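Local coordinates for protein pectate lyase (PDB 5AMV) that cleaves polygalacturonate by calcium-dependent beta-elimination, giving oligosaccharides with an unsaturated uronate at their non-reducing ends, at residues A[334-339]-A[357-362]; A[297-302]-A[328-333]; A[310-313]-A[317-320]. All blocks are in the same frame, centred on the assembly; numbering follows the deposited sequence. Where two conformers were deposited one is given.

From the N terminus, the chain leaves strand 287-296 into 297-302, the first half of interaction 2. It then forms strand 310-312 and turns back after three residues, and interaction 3 packs side chains of that strand on the start of strand 317-326. Segment 328-333 afterwards completes interaction 2, whose span therefore encloses interaction 3 entirely. Interaction 1 follows in series, closing the loop from 334-339 to 357-362. It touches both others: Thr335 CG2 packs 3.8 Å from Leu330 CD2, and strand 336-338 lies parallel beside strand 310-312, with Phe339 N 2.9 Å from Ile312 O. Interaction 2 ties loops of successive coils, interaction 3 packs facing strands, and interaction 1 reaches the sugar through Phe339.

Interaction 1 of 3, residues A[334-339]-A[357-362]; sequences KTISVF and INASAA. With ADA (alpha-D-galactopyranuronic acid), chain B.
The CA atoms of Thr335 and Ala359, 6.7 Å apart, are the nearest pair across the two segments, where a 3-10 segment leading into strand 336-338 faces a short, weakly bonded helical turn at about 359-362. The methyl of Ala359 touches two neighbouring residues: its CB lies 3.5 Å from Thr335 OG1 and 4.1 Å from Ile336 CG2. That hydroxyl has its polar partner in the carbonyl oxygen of Ala332, so its meeting with Ala359 is plain packing. Thr335 CG2, anti to its own carbonyl carbon, meets Ile357 CD1 tip to tip at 3.9 Å. Ile336 runs extended through its second torsion (chi2 -179°), which carries CD1 to within 4.0 Å of Ala359 O. Pectate lyases of polysaccharide lyase family 1 are right-handed parallel beta-helices, and here Thr335 and Ile336, at the entry to strand 336-338, pack against a later loop and helical turn. Asn358 is the N-cap of that turn, its OD1 accepting from Ala361 N at 2.9 Å in the carbonyl plane. Asp347 adds to it, its two carboxylate oxygens accepting from the backbone N of Ala359 and of Ser360. Phe339 reaches the glycan pocket instead. Its ring meets the galacturonate carboxylate obliquely, with CE1 3.3 Å from O6A and CZ 3.6 Å from O6B of the sugar. Arg282 makes a cation-pi contact with this ring and hydrogen-bonds the sugar through NE. A serine in place of Phe339 would probably open a gap beside the carboxylate and leave Arg282 without its aromatic partner.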
ATOM      1  N   LYS A 334      18.933  12.028   4.698  1.00 11.30           N
ATOM      2  CA  LYS A 334      17.528  12.076   5.115  1.00 11.35           C
ATOM      3  C   LYS A 334      16.586  11.521   4.057  1.00 10.13           C
ATOM      4  O   LYS A 334      15.356  11.465   4.276  1.00 10.06           O
ATOM      5  CB  LYS A 334      17.122  13.504   5.486  1.00 12.95           C
ATOM      6  CG  LYS A 334      17.807  14.019   6.784  1.00 16.37           C
ATOM      7  CD  LYS A 334      17.654  13.072   7.951  1.00 24.16           C
ATOM      8  CE  LYS A 334      16.258  13.177   8.610  1.00 30.63           C
ATOM      9  NZ  LYS A 334      15.922  11.943   9.430  1.00 31.71           N
ATOM     10  N   THR A 335      17.161  11.094   2.935  1.00  9.56           N
ATOM     11  CA  THR A 335      16.367  10.382   1.926  1.00  9.30           C
ATOM     12  C   THR A 335      15.828   9.057   2.472  1.00  8.40           C
ATOM     13  O   THR A 335      14.818   8.504   1.962  1.00  7.64           O
ATOM     14  CB  THR A 335      17.169  10.077   0.654  1.00  9.28           C
ATOM     15  OG1 THR A 335      18.314   9.280   0.989  1.00 10.85           O
ATOM     16  CG2 THR A 335      17.583  11.370  -0.066  1.00 10.38           C
ATOM     17  N   ILE A 336      16.503   8.505   3.474  1.00  8.80           N
ATOM     18  CA  ILE A 336      16.060   7.228   4.083  1.00  8.40           C
ATOM     19  C   ILE A 336      15.904   7.371   5.592  1.00  9.23           C
ATOM     20  O   ILE A 336      16.339   8.392   6.196  1.00  8.78           O
ATOM     21  CB  ILE A 336      17.023   6.051   3.725  1.00  8.38           C
ATOM     22  CG1 ILE A 336      18.307   6.147   4.592  1.00  9.42           C
ATOM     23  CG2 ILE A 336      17.279   6.053   2.202  1.00  8.24           C
ATOM     24  CD1 ILE A 336      19.339   5.064   4.305  1.00  8.95           C
ATOM     25  N   SER A 337      15.252   6.377   6.208  1.00  9.12           N
ATOM     26  CA  SER A 337      15.203   6.293   7.662  1.00 10.48           C
ATOM     27  C   SER A 337      15.669   4.881   8.034  1.00 10.62           C
ATOM     28  O   SER A 337      15.198   3.900   7.474  1.00 10.73           O
ATOM     29  CB  SER A 337      13.797   6.551   8.200  1.00 11.21           C
ATOM     30  OG  SER A 337      13.798   6.592   9.639  1.00 12.64           O
ATOM     31  N   VAL A 338      16.633   4.813   8.955  1.00 10.54           N
ATOM     32  CA  VAL A 338      17.228   3.550   9.434  1.00 12.42           C
ATOM     33  C   VAL A 338      16.643   3.160  10.791  1.00 12.75           C
ATOM     34  O   VAL A 338      16.625   3.957  11.748  1.00 12.93           O
ATOM     35  CB  VAL A 338      18.775   3.667   9.528  1.00 12.25           C
ATOM     36  CG1 VAL A 338      19.323   2.287   9.881  1.00 12.55           C
ATOM     37  CG2 VAL A 338      19.376   4.155   8.179  1.00 11.90           C
ATOM     38  N   PHE A 339      16.112   1.944  10.861  1.00 12.85           N
ATOM     39  CA  PHE A 339      15.522   1.421  12.104  1.00 14.84           C
ATOM     40  C   PHE A 339      16.454   0.337  12.685  1.00 16.46           C
ATOM     41  O   PHE A 339      17.341  -0.140  11.992  1.00 15.95           O
ATOM     42  CB  PHE A 339      14.124   0.875  11.803  1.00 14.22           C
ATOM     43  CG  PHE A 339      13.205   1.904  11.201  1.00 15.37           C
ATOM     44  CD1 PHE A 339      12.596   2.861  12.021  1.00 12.65           C
ATOM     45  CD2 PHE A 339      13.009   1.975   9.807  1.00 14.60           C
ATOM     46  CE1 PHE A 339      11.753   3.868  11.498  1.00 15.62           C
ATOM     47  CE2 PHE A 339      12.164   2.976   9.263  1.00 12.63           C
ATOM     48  CZ  PHE A 339      11.528   3.933  10.108  1.00 14.76           C
ATOM     49  N   ILE A 357      23.936  11.069  -5.500  1.00  9.62           N
ATOM     50  CA  ILE A 357      24.237  10.865  -4.090  1.00  9.32           C
ATOM     51  C   ILE A 357      24.350   9.373  -3.854  1.00 10.63           C
ATOM     52  O   ILE A 357      23.983   8.582  -4.720  1.00 11.08           O
ATOM     53  CB  ILE A 357      23.161  11.448  -3.105  1.00  9.02           C
ATOM     54  CG1 ILE A 357      21.784  10.830  -3.343  1.00  8.11           C
ATOM     55  CG2 ILE A 357      23.084  12.987  -3.263  1.00  8.43           C
ATOM     56  CD1 ILE A 357      20.872  10.898  -2.110  1.00 10.09           C
ATOM     57  N   ASN A 358      24.844   9.028  -2.668  1.00 10.80           N
ATOM     58  CA  ASN A 358      24.790   7.633  -2.234  0.62 11.34           C
ATOM     59  C   ASN A 358      24.163   7.591  -0.875  1.00 11.75           C
ATOM     60  O   ASN A 358      24.761   7.911   0.160  1.00 10.71           O
ATOM     61  CB  ASN A 358      26.126   6.888  -2.224  0.62 12.16           C
ATOM     62  CG  ASN A 358      25.912   5.380  -2.135  0.62 10.59           C
ATOM     63  OD1 ASN A 358      25.668   4.837  -1.052  0.62  8.83           O
ATOM     64  ND2 ASN A 358      25.910   4.716  -3.299  0.62 15.56           N
ATOM     65  N   ALA A 359      22.900   7.183  -0.877  1.00 11.08           N
ATOM     66  CA  ALA A 359      22.100   7.211   0.352  1.00 10.88           C
ATOM     67  C   ALA A 359      22.626   6.282   1.441  1.00 10.75           C
ATOM     68  O   ALA A 359      22.626   6.610   2.630  1.00 10.46           O
ATOM     69  CB  ALA A 359      20.630   6.818   0.007  1.00 12.58           C
ATOM     70  N   SER A 360      23.022   5.092   1.005  1.00  9.98           N
ATOM     71  CA  SER A 360      23.539   4.082   1.914  1.00  9.75           C
ATOM     72  C   SER A 360      24.808   4.602   2.625  1.00 10.24           C
ATOM     73  O   SER A 360      24.872   4.615   3.840  1.00 10.00           O
ATOM     74  CB  SER A 360      23.901   2.851   1.099  1.00 10.31           C
ATOM     75  OG  SER A 360      24.318   1.834   1.957  1.00 10.01           O
ATOM     76  N   ALA A 361      25.742   5.114   1.828  1.00 11.25           N
ATOM     77  CA  ALA A 361      27.022   5.583   2.326  1.00 11.79           C
ATOM     78  C   ALA A 361      26.803   6.770   3.259  1.00 12.35           C
ATOM     79  O   ALA A 361      27.482   6.904   4.278  1.00 13.21           O
ATOM     80  CB  ALA A 361      27.901   5.988   1.161  1.00 12.57           C
ATOM     81  N   ALA A 362      25.841   7.627   2.906  1.00 12.85           N
ATOM     82  CA  ALA A 362      25.515   8.827   3.698  1.00 12.54           C
ATOM     83  C   ALA A 362      25.003   8.486   5.093  1.00 13.45           C
ATOM     84  O   ALA A 362      25.002   9.328   6.026  1.00 15.32           O
ATOM     85  CB  ALA A 362      24.512   9.720   2.928  1.00 13.63           C
TER
HETATM   86  C1  ADA B   3       5.975   5.539  12.751  1.00 20.85           C
HETATM   87  C2  ADA B   3       5.171   4.853  13.869  1.00 21.06           C
HETATM   88  C3  ADA B   3       6.116   4.193  14.876  1.00 21.29           C
HETATM   89  C4  ADA B   3       7.037   3.196  14.193  1.00 19.05           C
HETATM   90  C5  ADA B   3       7.817   3.915  13.098  1.00 17.89           C
HETATM   91  C6  ADA B   3       8.522   2.859  12.275  1.00 16.45           C
HETATM   92  O2  ADA B   3       4.455   5.878  14.572  1.00 24.83           O
HETATM   93  O3  ADA B   3       5.357   3.481  15.863  1.00 21.79           O
HETATM   94  O4  ADA B   3       6.216   2.180  13.580  1.00 19.44           O
HETATM   95  O5  ADA B   3       6.921   4.623  12.194  1.00 21.48           O
HETATM   96  O6B ADA B   3       8.258   2.823  11.042  1.00 13.90           O
HETATM   97  O6A ADA B   3       9.319   2.035  12.830  1.00 16.00           O

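Interaction 2 of 3, residues A[297-302]-A[328-333]; sequences GSTSSS and PGLSAA
Pro328 O accepts hydrogen bonds from two waters, each 2.8 Å away, and both waters lead across to Thr299. The first water accepts from Thr299 N at 3.0 Å, and the second is hydrogen-bonded to Thr299 OG1 at 2.7 Å. Backbone and hydroxyl of one threonine are thus bridged to a single carbonyl oxygen. With Thr299 OG1 set between the backbone N and the carbonyl carbon (chi1 56°), the methyl CG2 falls anti to the carbonyl carbon, where it meets Leu330 CD1 at 3.9 Å, the two side chains crossing at a slant. The Leu330 chain swings away from its backbone N (chi1 -160°), bringing its end nearer the turn than its CB. The second direct contact sets Pro328 CD 3.4 Å from Gly297 O. A type I beta turn shapes Ser298 to Ser301, with an ST turn in which Ser298 OG accepts from Ser300 N at 3.0 Å. This is surface packing between loops, with the side chain of Thr299 about 9 Å from a bound galacturonate. Strands 287-296 and 317-326 are parallel neighbours, so the loops that follow them, joined here, leave successive coils of the beta-helix, the second leading on to strand 336-338.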
ATOM      1  N   GLY A 297       8.229  15.957  -3.322  1.00  8.03           N
ATOM      2  CA  GLY A 297       7.488  16.525  -2.207  1.00  8.34           C
ATOM      3  C   GLY A 297       8.246  17.642  -1.575  1.00  8.64           C
ATOM      4  O   GLY A 297       9.245  18.115  -2.126  1.00  8.71           O
ATOM      5  N   SER A 298       7.769  18.077  -0.420  1.00  8.71           N
ATOM      6  CA  SER A 298       8.357  19.190   0.284  1.00 10.55           C
ATOM      7  C   SER A 298       8.364  18.865   1.774  1.00 10.42           C
ATOM      8  O   SER A 298       7.375  18.351   2.314  1.00  9.94           O
ATOM      9  CB  SER A 298       7.495  20.446   0.076  1.00 11.04           C
ATOM     10  OG  SER A 298       7.885  21.422   1.037  1.00 13.46           O
ATOM     11  N   THR A 299       9.461  19.175   2.458  1.00 10.62           N
ATOM     12  CA  THR A 299       9.516  18.922   3.908  1.00 12.17           C
ATOM     13  C   THR A 299       8.711  19.959   4.652  1.00 12.78           C
ATOM     14  O   THR A 299       8.477  19.807   5.857  1.00 13.14           O
ATOM     15  CB  THR A 299      10.967  18.996   4.446  1.00 10.85           C
ATOM     16  OG1 THR A 299      11.509  20.275   4.089  1.00 11.96           O
ATOM     17  CG2 THR A 299      11.829  17.865   3.837  1.00 13.03           C
ATOM     18  N   SER A 300       8.252  20.986   3.955  1.00 14.52           N
ATOM     19  CA  SER A 300       7.569  22.069   4.677  1.00 17.60           C
ATOM     20  C   SER A 300       6.087  22.211   4.318  1.00 18.73           C
ATOM     21  O   SER A 300       5.431  23.186   4.754  1.00 20.44           O
ATOM     22  CB  SER A 300       8.316  23.396   4.507  1.00 17.50           C
ATOM     23  OG  SER A 300       8.304  23.793   3.146  1.00 20.05           O
ATOM     24  N   SER A 301       5.554  21.270   3.525  1.00 18.76           N
ATOM     25  CA  SER A 301       4.149  21.392   3.145  0.50 19.69           C
ATOM     26  C   SER A 301       3.242  21.179   4.357  1.00 19.46           C
ATOM     27  O   SER A 301       3.549  20.436   5.284  1.00 19.34           O
ATOM     28  CB  SER A 301       3.787  20.462   1.998  0.50 19.74           C
ATOM     29  OG  SER A 301       4.125  19.141   2.317  0.50 20.45           O
ATOM     30  N   SER A 302       2.129  21.916   4.371  1.00 20.14           N
ATOM     31  CA  SER A 302       1.232  21.828   5.524  1.00 20.84           C
ATOM     32  C   SER A 302       0.475  20.502   5.478  1.00 19.79           C
ATOM     33  O   SER A 302       0.085  19.958   6.510  1.00 22.13           O
ATOM     34  CB  SER A 302       0.257  23.018   5.587  1.00 21.04           C
ATOM     35  OG  SER A 302      -0.455  23.153   4.372  1.00 25.22           O
ATOM     36  N   PRO A 328      13.186  19.626  -2.262  1.00  8.83           N
ATOM     37  CA  PRO A 328      14.143  20.762  -2.136  1.00  8.90           C
ATOM     38  C   PRO A 328      14.691  20.875  -0.720  1.00  9.50           C
ATOM     39  O   PRO A 328      13.931  20.742   0.264  1.00 10.00           O
ATOM     40  CB  PRO A 328      13.268  21.972  -2.494  1.00  9.96           C
ATOM     41  CG  PRO A 328      12.337  21.399  -3.563  1.00 11.52           C
ATOM     42  CD  PRO A 328      11.976  20.007  -3.037  1.00  8.18           C
ATOM     43  N   GLY A 329      16.002  21.043  -0.600  1.00  9.19           N
ATOM     44  CA  GLY A 329      16.604  21.318   0.722  1.00  9.44           C
ATOM     45  C   GLY A 329      16.935  20.098   1.567  1.00 10.39           C
ATOM     46  O   GLY A 329      17.533  20.243   2.642  1.00 10.54           O
ATOM     47  N   LEU A 330      16.568  18.905   1.089  1.00 10.28           N
ATOM     48  CA  LEU A 330      16.862  17.647   1.784  1.00 12.07           C
ATOM     49  C   LEU A 330      18.344  17.289   1.678  1.00 11.91           C
ATOM     50  O   LEU A 330      18.982  17.514   0.646  1.00 11.98           O
ATOM     51  CB  LEU A 330      16.000  16.510   1.183  1.00 11.28           C
ATOM     52  CG  LEU A 330      15.829  15.276   2.066  1.00 10.82           C
ATOM     53  CD1 LEU A 330      14.897  15.508   3.226  1.00  9.77           C
ATOM     54  CD2 LEU A 330      15.359  14.114   1.214  1.00 10.57           C
ATOM     55  N   SER A 331      18.890  16.757   2.765  1.00 12.92           N
ATOM     56  CA  SER A 331      20.207  16.121   2.733  1.00 12.33           C
ATOM     57  C   SER A 331      20.165  14.683   2.195  1.00 12.61           C
ATOM     58  O   SER A 331      19.140  13.983   2.317  1.00 12.98           O
ATOM     59  CB  SER A 331      20.815  16.140   4.134  1.00 13.00           C
ATOM     60  OG  SER A 331      20.115  15.213   4.970  1.00 14.12           O
ATOM     61  N   ALA A 332      21.273  14.237   1.608  1.00 11.31           N
ATOM     62  CA  ALA A 332      21.421  12.846   1.172  1.00 12.54           C
ATOM     63  C   ALA A 332      21.038  11.839   2.262  1.00 11.66           C
ATOM     64  O   ALA A 332      20.351  10.852   1.971  1.00 10.73           O
ATOM     65  CB  ALA A 332      22.845  12.571   0.661  1.00 12.31           C
ATOM     66  N   ALA A 333      21.452  12.083   3.511  1.00 11.28           N
ATOM     67  CA  ALA A 333      21.188  11.090   4.562  1.00 12.06           C
ATOM     68  C   ALA A 333      19.679  10.921   4.812  1.00 11.99           C
ATOM     69  O   ALA A 333      19.205   9.814   5.124  1.00 11.19           O
ATOM     70  CB  ALA A 333      21.946  11.471   5.888  1.00 12.48           C
TER
HETATM   71  O   HOH W   1      11.199  20.777   0.600  1.00 12.04           O
HETATM   72  O   HOH W   2      13.997  20.556   3.093  1.00 15.19           O

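Interaction 3 of 3, residues A[310-313]-A[317-320]; sequences WGIG and KIYA
Trp310 CG and Ile318 CG1 each stand anti to their own carbonyl carbon (chi1 -50° and -62°), sending the indole and the isoleucine chain into the space between their strands. Ala320 CB sits over one face of the indole in a CH-pi contact, 4.0 Å from the centroid of the six-membered ring of Trp310; its offset of 27° from the ring normal confirms the facial approach. The closest ring atom is Trp310 CH2, at 3.7 Å from Ala320 CB. On the polar side of the indole, NE1 is hydrogen-bonded to the hydroxyl of Tyr295, whose ring meets that of Trp310 steeply. Ile318 projects its CD1 end, which lies 3.9 Å from Ile312 CD1, the two chains passing across one another. The same CD1 also comes 4.0 Å from Gly311 O and 4.3 Å from Trp310 CB. The axes of 310-312 and 317-320, 8.6 Å apart, lie at a side-chain packing distance, beyond that of backbone pairing; each pairs in parallel with other strands, 310-312 with 336-338 and 317-326 with 287-296. Buried apolar side chains filling the interior between sheets in this way are characteristic of the parallel beta-helix of pectate lyases.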
ATOM      1  N   TRP A 310      12.921   5.609   1.667  1.00  8.38           N
ATOM      2  CA  TRP A 310      13.164   4.184   1.976  1.00  7.16           C
ATOM      3  C   TRP A 310      13.344   3.944   3.465  1.00  8.36           C
ATOM      4  O   TRP A 310      14.098   4.651   4.124  1.00  7.90           O
ATOM      5  CB  TRP A 310      14.366   3.606   1.200  1.00  7.65           C
ATOM      6  CG  TRP A 310      14.291   3.893  -0.225  1.00  8.12           C
ATOM      7  CD1 TRP A 310      13.140   3.964  -1.006  1.00  6.44           C
ATOM      8  CD2 TRP A 310      15.394   4.187  -1.107  1.00  7.72           C
ATOM      9  NE1 TRP A 310      13.475   4.310  -2.301  1.00  6.92           N
ATOM     10  CE2 TRP A 310      14.838   4.442  -2.398  1.00  8.00           C
ATOM     11  CE3 TRP A 310      16.796   4.286  -0.927  1.00  7.41           C
ATOM     12  CZ2 TRP A 310      15.623   4.774  -3.507  1.00  7.82           C
ATOM     13  CZ3 TRP A 310      17.584   4.619  -2.065  1.00  8.17           C
ATOM     14  CH2 TRP A 310      16.984   4.869  -3.322  1.00  9.60           C
ATOM     15  N   GLY A 311      12.647   2.949   4.004  1.00  7.89           N
ATOM     16  CA  GLY A 311      12.760   2.681   5.447  1.00  7.69           C
ATOM     17  C   GLY A 311      13.560   1.413   5.586  1.00  8.51           C
ATOM     18  O   GLY A 311      13.120   0.336   5.159  1.00  8.03           O
ATOM     19  N   ILE A 312      14.761   1.546   6.158  1.00  7.09           N
ATOM     20  CA  ILE A 312      15.675   0.403   6.296  1.00  8.11           C
ATOM     21  C   ILE A 312      15.369  -0.308   7.604  1.00  8.76           C
ATOM     22  O   ILE A 312      15.902   0.063   8.667  1.00  9.36           O
ATOM     23  CB  ILE A 312      17.162   0.879   6.259  1.00  8.10           C
ATOM     24  CG1 ILE A 312      17.406   1.887   5.117  1.00  9.16           C
ATOM     25  CG2 ILE A 312      18.103  -0.321   6.142  1.00  8.16           C
ATOM     26  CD1 ILE A 312      16.886   1.472   3.725  1.00  9.46           C
ATOM     27  N   GLY A 313      14.466  -1.286   7.541  1.00  8.72           N
ATOM     28  CA  GLY A 313      13.965  -2.024   8.718  1.00  9.70           C
ATOM     29  C   GLY A 313      14.851  -3.234   9.009  1.00 10.43           C
ATOM     30  O   GLY A 313      15.757  -3.538   8.225  1.00 10.58           O
ATOM     31  N   LYS A 317      16.668  -5.946   2.826  1.00  9.94           N
ATOM     32  CA  LYS A 317      17.639  -6.095   1.775  1.00  9.82           C
ATOM     33  C   LYS A 317      17.219  -5.325   0.528  1.00 10.47           C
ATOM     34  O   LYS A 317      17.029  -5.898  -0.534  1.00  9.95           O
ATOM     35  CB  LYS A 317      17.879  -7.586   1.499  1.00 10.46           C
ATOM     36  CG  LYS A 317      18.552  -8.287   2.674  1.00 10.52           C
ATOM     37  CD  LYS A 317      18.609  -9.801   2.475  1.00 13.06           C
ATOM     38  CE  LYS A 317      19.511 -10.445   3.611  1.00 13.32           C
ATOM     39  NZ  LYS A 317      19.101 -10.101   4.982  1.00 13.20           N
ATOM     40  N   ILE A 318      17.067  -4.017   0.676  1.00  9.48           N
ATOM     41  CA  ILE A 318      16.678  -3.194  -0.475  1.00  9.55           C
ATOM     42  C   ILE A 318      17.868  -3.026  -1.418  1.00 10.05           C
ATOM     43  O   ILE A 318      19.000  -2.676  -0.981  1.00  9.41           O
ATOM     44  CB  ILE A 318      16.173  -1.796  -0.024  1.00  8.93           C
ATOM     45  CG1 ILE A 318      14.911  -1.942   0.849  1.00 10.00           C
ATOM     46  CG2 ILE A 318      15.977  -0.881  -1.244  1.00  9.34           C
ATOM     47  CD1 ILE A 318      14.498  -0.660   1.560  1.00 10.00           C
ATOM     48  N   TYR A 319      17.614  -3.291  -2.694  1.00  7.33           N
ATOM     49  CA  TYR A 319      18.572  -3.101  -3.754  1.00  8.58           C
ATOM     50  C   TYR A 319      18.006  -2.051  -4.711  1.00  9.21           C
ATOM     51  O   TYR A 319      17.057  -2.306  -5.468  1.00  8.60           O
ATOM     52  CB  TYR A 319      18.820  -4.447  -4.447  1.00  9.12           C
ATOM     53  CG  TYR A 319      20.032  -4.506  -5.342  1.00  9.57           C
ATOM     54  CD1 TYR A 319      20.004  -3.946  -6.616  1.00 10.37           C
ATOM     55  CD2 TYR A 319      21.183  -5.147  -4.919  1.00 10.84           C
ATOM     56  CE1 TYR A 319      21.134  -3.974  -7.496  1.00 12.78           C
ATOM     57  CE2 TYR A 319      22.296  -5.219  -5.764  1.00 12.96           C
ATOM     58  CZ  TYR A 319      22.275  -4.639  -7.050  1.00 13.83           C
ATOM     59  OH  TYR A 319      23.381  -4.722  -7.881  1.00 14.37           O
ATOM     60  N   ALA A 320      18.591  -0.852  -4.647  1.00  9.93           N
ATOM     61  CA  ALA A 320      18.003   0.290  -5.329  1.00  9.38           C
ATOM     62  C   ALA A 320      18.861   0.759  -6.490  1.00 10.20           C
ATOM     63  O   ALA A 320      20.092   0.863  -6.361  1.00  9.44           O
ATOM     64  CB  ALA A 320      17.763   1.431  -4.319  1.00  8.99           C
TER